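Local structure of capsid protein (Turnip yellow mosaic virus, 2FZ2) at residues A42-A47 with T162-S167; F87-G92 with I155-Q160. The protein self-assembles as 180 copies into a T=3 icosahedral capsid that encloses the virus's single-stranded RNA genome. All blocks are in the same frame, centred on the assembly; numbering follows the deposited sequence.

Contact 1 of 2, residues A42-A47 with T162-S167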
# COMPACT_ATOMS: atom_id res chain seq x y z
N ALA D 42 -124.28 26.40 -55.24
CA ALA D 42 -124.59 27.79 -55.54
C ALA D 42 -124.45 28.28 -56.95
O ALA D 42 -124.03 27.55 -57.85
CB ALA D 42 -123.77 28.69 -54.64
N GLY D 43 -124.81 29.55 -57.10
CA GLY D 43 -124.70 30.23 -58.37
C GLY D 43 -125.98 30.64 -59.03
O GLY D 43 -126.00 31.54 -59.88
N THR D 44 -127.07 29.99 -58.64
CA THR D 44 -128.36 30.24 -59.24
C THR D 44 -129.10 31.45 -58.70
O THR D 44 -129.84 32.11 -59.43
CB THR D 44 -129.23 29.01 -59.08
OG1 THR D 44 -128.51 28.02 -58.31
CG2 THR D 44 -129.57 28.44 -60.44
N LYS D 45 -128.90 31.73 -57.42
CA LYS D 45 -129.54 32.87 -56.77
C LYS D 45 -128.62 33.31 -55.66
O LYS D 45 -127.77 32.52 -55.22
CB LYS D 45 -130.91 32.47 -56.18
CG LYS D 45 -130.88 31.33 -55.13
CD LYS D 45 -132.10 30.39 -55.22
CE LYS D 45 -131.70 28.92 -55.46
NZ LYS D 45 -132.31 28.32 -56.71
N ASP D 46 -128.74 34.56 -55.22
CA ASP D 46 -127.88 34.98 -54.12
C ASP D 46 -128.40 34.14 -52.97
O ASP D 46 -129.61 33.89 -52.86
CB ASP D 46 -128.06 36.46 -53.76
CG ASP D 46 -128.03 37.37 -54.96
OD1 ASP D 46 -128.75 37.08 -55.94
OD2 ASP D 46 -127.29 38.38 -54.91
N ALA D 47 -127.50 33.68 -52.13
CA ALA D 47 -127.89 32.89 -51.00
C ALA D 47 -126.71 32.92 -50.08
O ALA D 47 -125.63 33.36 -50.47
CB ALA D 47 -128.20 31.48 -51.41
N THR D 162 -128.91 38.11 -64.48
CA THR D 162 -129.47 37.19 -65.44
C THR D 162 -128.75 35.90 -65.08
O THR D 162 -127.67 35.60 -65.59
CB THR D 162 -129.12 37.65 -66.84
OG1 THR D 162 -127.78 38.15 -66.84
CG2 THR D 162 -130.07 38.75 -67.28
N ALA D 163 -129.37 35.15 -64.17
CA ALA D 163 -128.81 33.92 -63.64
C ALA D 163 -128.64 32.71 -64.54
O ALA D 163 -129.29 32.59 -65.57
CB ALA D 163 -129.60 33.51 -62.40
N PRO D 164 -127.75 31.79 -64.14
CA PRO D 164 -127.44 30.55 -64.86
C PRO D 164 -128.58 29.56 -64.65
O PRO D 164 -129.36 29.68 -63.71
CB PRO D 164 -126.16 30.09 -64.19
CG PRO D 164 -126.38 30.51 -62.77
CD PRO D 164 -126.87 31.93 -62.96
N PRO D 165 -128.68 28.55 -65.53
CA PRO D 165 -129.71 27.53 -65.46
C PRO D 165 -129.42 26.53 -64.37
O PRO D 165 -130.27 25.72 -64.03
CB PRO D 165 -129.67 26.87 -66.84
CG PRO D 165 -128.58 27.62 -67.63
CD PRO D 165 -127.72 28.29 -66.62
N ALA D 166 -128.21 26.59 -63.84
CA ALA D 166 -127.84 25.66 -62.78
C ALA D 166 -126.63 26.14 -62.01
O ALA D 166 -125.86 26.97 -62.48
CB ALA D 166 -127.57 24.27 -63.36
N SER D 167 -126.48 25.57 -60.81
CA SER D 167 -125.39 25.88 -59.89
C SER D 167 -124.05 26.03 -60.65
O SER D 167 -123.68 25.16 -61.44
CB SER D 167 -125.33 24.77 -58.84
OG SER D 167 -126.49 23.93 -58.95

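Contact 2 of 2, residues F87-G92 with I155-Q160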
# COMPACT_ATOMS: atom_id res chain seq x y z
N PHE D 87 -121.10 32.18 -66.53
CA PHE D 87 -121.74 32.93 -65.46
C PHE D 87 -120.88 33.18 -64.22
O PHE D 87 -121.03 32.49 -63.21
CB PHE D 87 -122.98 32.19 -65.00
CG PHE D 87 -124.07 32.14 -66.02
CD1 PHE D 87 -124.32 30.99 -66.74
CD2 PHE D 87 -124.89 33.25 -66.23
CE1 PHE D 87 -125.36 30.93 -67.66
CE2 PHE D 87 -125.93 33.20 -67.15
CZ PHE D 87 -126.17 32.04 -67.86
N PRO D 88 -119.97 34.17 -64.27
CA PRO D 88 -119.09 34.51 -63.14
C PRO D 88 -119.87 34.74 -61.88
O PRO D 88 -120.85 35.47 -61.88
CB PRO D 88 -118.39 35.78 -63.60
CG PRO D 88 -118.41 35.71 -65.08
CD PRO D 88 -119.70 35.02 -65.44
N THR D 89 -119.43 34.12 -60.79
CA THR D 89 -120.14 34.26 -59.52
C THR D 89 -119.28 34.78 -58.37
O THR D 89 -118.07 34.52 -58.32
CB THR D 89 -120.74 32.91 -59.11
OG1 THR D 89 -121.46 32.36 -60.22
CG2 THR D 89 -121.66 33.09 -57.95
N THR D 90 -119.89 35.51 -57.45
CA THR D 90 -119.14 36.05 -56.33
C THR D 90 -119.37 35.17 -55.12
O THR D 90 -120.50 34.92 -54.73
CB THR D 90 -119.58 37.47 -55.95
OG1 THR D 90 -119.14 38.39 -56.95
CG2 THR D 90 -118.98 37.86 -54.63
N VAL D 91 -118.27 34.72 -54.54
CA VAL D 91 -118.35 33.86 -53.38
C VAL D 91 -117.54 34.42 -52.23
O VAL D 91 -116.38 34.82 -52.41
CB VAL D 91 -117.84 32.49 -53.69
CG1 VAL D 91 -118.22 31.53 -52.59
CG2 VAL D 91 -118.39 32.04 -55.01
N GLY D 92 -118.16 34.43 -51.06
CA GLY D 92 -117.51 34.94 -49.88
C GLY D 92 -117.28 33.81 -48.91
O GLY D 92 -118.12 32.91 -48.80
N ILE D 155 -120.56 31.43 -45.61
CA ILE D 155 -120.50 31.51 -47.07
C ILE D 155 -121.50 32.50 -47.63
O ILE D 155 -122.67 32.51 -47.24
CB ILE D 155 -120.80 30.17 -47.76
CG1 ILE D 155 -119.85 29.08 -47.27
CG2 ILE D 155 -120.70 30.35 -49.25
CD1 ILE D 155 -118.44 29.37 -47.58
N SER D 156 -121.06 33.31 -48.59
CA SER D 156 -121.95 34.29 -49.18
C SER D 156 -121.92 34.15 -50.70
O SER D 156 -120.85 34.09 -51.31
CB SER D 156 -121.51 35.71 -48.77
OG SER D 156 -120.91 36.43 -49.84
N ILE D 157 -123.10 34.08 -51.31
CA ILE D 157 -123.17 33.96 -52.75
C ILE D 157 -123.89 35.14 -53.36
O ILE D 157 -124.95 35.56 -52.87
CB ILE D 157 -123.92 32.69 -53.19
CG1 ILE D 157 -123.27 31.46 -52.58
CG2 ILE D 157 -123.91 32.56 -54.69
CD1 ILE D 157 -121.81 31.38 -52.84
N THR D 158 -123.32 35.69 -54.42
CA THR D 158 -123.91 36.82 -55.11
C THR D 158 -123.94 36.37 -56.57
O THR D 158 -122.91 36.35 -57.24
CB THR D 158 -123.04 38.10 -54.94
OG1 THR D 158 -122.50 38.14 -53.61
CG2 THR D 158 -123.88 39.34 -55.16
N ALA D 159 -125.13 35.99 -57.04
CA ALA D 159 -125.28 35.47 -58.41
C ALA D 159 -125.54 36.50 -59.49
O ALA D 159 -125.87 37.66 -59.20
CB ALA D 159 -126.39 34.44 -58.44
N GLN D 160 -125.39 36.07 -60.74
CA GLN D 160 -125.63 36.96 -61.87
C GLN D 160 -127.08 37.42 -61.92
O GLN D 160 -127.99 36.66 -61.60
CB GLN D 160 -125.30 36.26 -63.18
CG GLN D 160 -124.65 37.16 -64.21
CD GLN D 160 -123.19 37.36 -63.91
OE1 GLN D 160 -122.69 38.48 -63.88
NE2 GLN D 160 -122.49 36.26 -63.69

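Contact 1 of 2, residues A42-A47 with T162-S167
A163 puts its methyl group against the backbone of the neighbouring loop, CB lying 3.3 Å from the carbonyl oxygen of T44. This is where two loops meet at one end of the viral jelly roll: 42-47 joins strand 30-42 to strand 47-52, while the loop 162-167 leads from strand 151-158 into strand 169-182. Next along, P164 places two ring atoms against G43, with CG 3.1 Å and CD 3.2 Å from the carbonyl oxygen of G43; the ring also touches F87 of a third loop. G43 turns the chain here with a positive phi of 114°, and, with no side chain, it lets its loop lie close to S167 and P164. The carbonyl of P164 looks onto the methyl branch of T44, CG2 to O 3.5 Å. P165 starts its side chain away from the 42-47 loop and packs on Q83 and F87. At A166 it is the backbone that matters: the same T44 methyl, CG2, lies 4.0 Å from A166 CA. The T44 hydroxyl lies on the S167 side, the methyl on the side of P164 and A166. T44 OG1 stays 4.0 Å from the S167 amide N, too long for a hydrogen bond, and none joins the two loops directly. Two residues beyond S167, C169 is already bonded to A42 through the backbone, so one loop leaves, and the other enters, a pair of adjacent antiparallel strands. S167 completes the contact beside that first pairing, its CB 3.2 Å from the carbonyl oxygen of A42.

Contact 2 of 2, residues F87-G92 with I155-Q160
V91 lays CG1 beside the far end of I157, 3.6 Å from CD1, the two side chains running alongside each other and pointing the same way. They form a non-hydrogen-bonded antiparallel pair between strands 89-97 and 151-158, the middle two strands of the four-stranded sheet in the viral jelly roll. With chi2 at -52°, I157 bends CD1 back toward V91. The same face carries I157 onto A42 of strand 30-42, in the facing sheet, so the pair belongs to the interior of the sandwich.

Hydrogen-bonded pairs flank it. T90 and T158 exchange both amide bonds, T90 N to T158 O at 3.1 Å and T158 N to T90 O at 2.9 Å. On the other side G92 N uses an in-plane lone pair of S156 O at 2.7 Å, whereas S156 N reaches G92 O from above the carbonyl plane. The T90 and T158 side chains stand together on the opposite face, CB to CB 3.7 Å, and T90 OG1 and T81 OG1 of a second subunit share a weak hydrogen bond.

Beyond the T90-T158 pair, toward P88 and Q160, no further backbone bond joins the two segments. T89 packs its methyl on I157, CG2 to CG2 4.0 Å, and Q160, bent at chi2, swings its amide across P88. Its NE2 lies 2.6 Å from P88 O, yet the N-H points poorly at 118°, a weak bond.

The two contacts lie side by side at the same end of the jelly roll, their centres about 8 Å apart. Along the chain contact 2 is nested within contact 1: 42-47, then 87-92, 155-160 and finally 162-167. Contact 2 pairs two strands of one sheet; contact 1 joins the loops that cross between this sheet and the one holding strands 30-42 and 169-182. A47 O and I157 N, 2.8 Å apart, probably hydrogen-bond, tying loop to strand, and G43 O packs against the A159 methyl, CB, at 3.3 Å. Contact 2 also meets a second subunit, whereas no other protein chain touches contact 1, whose nearest atom is about 25 Å from the RNA.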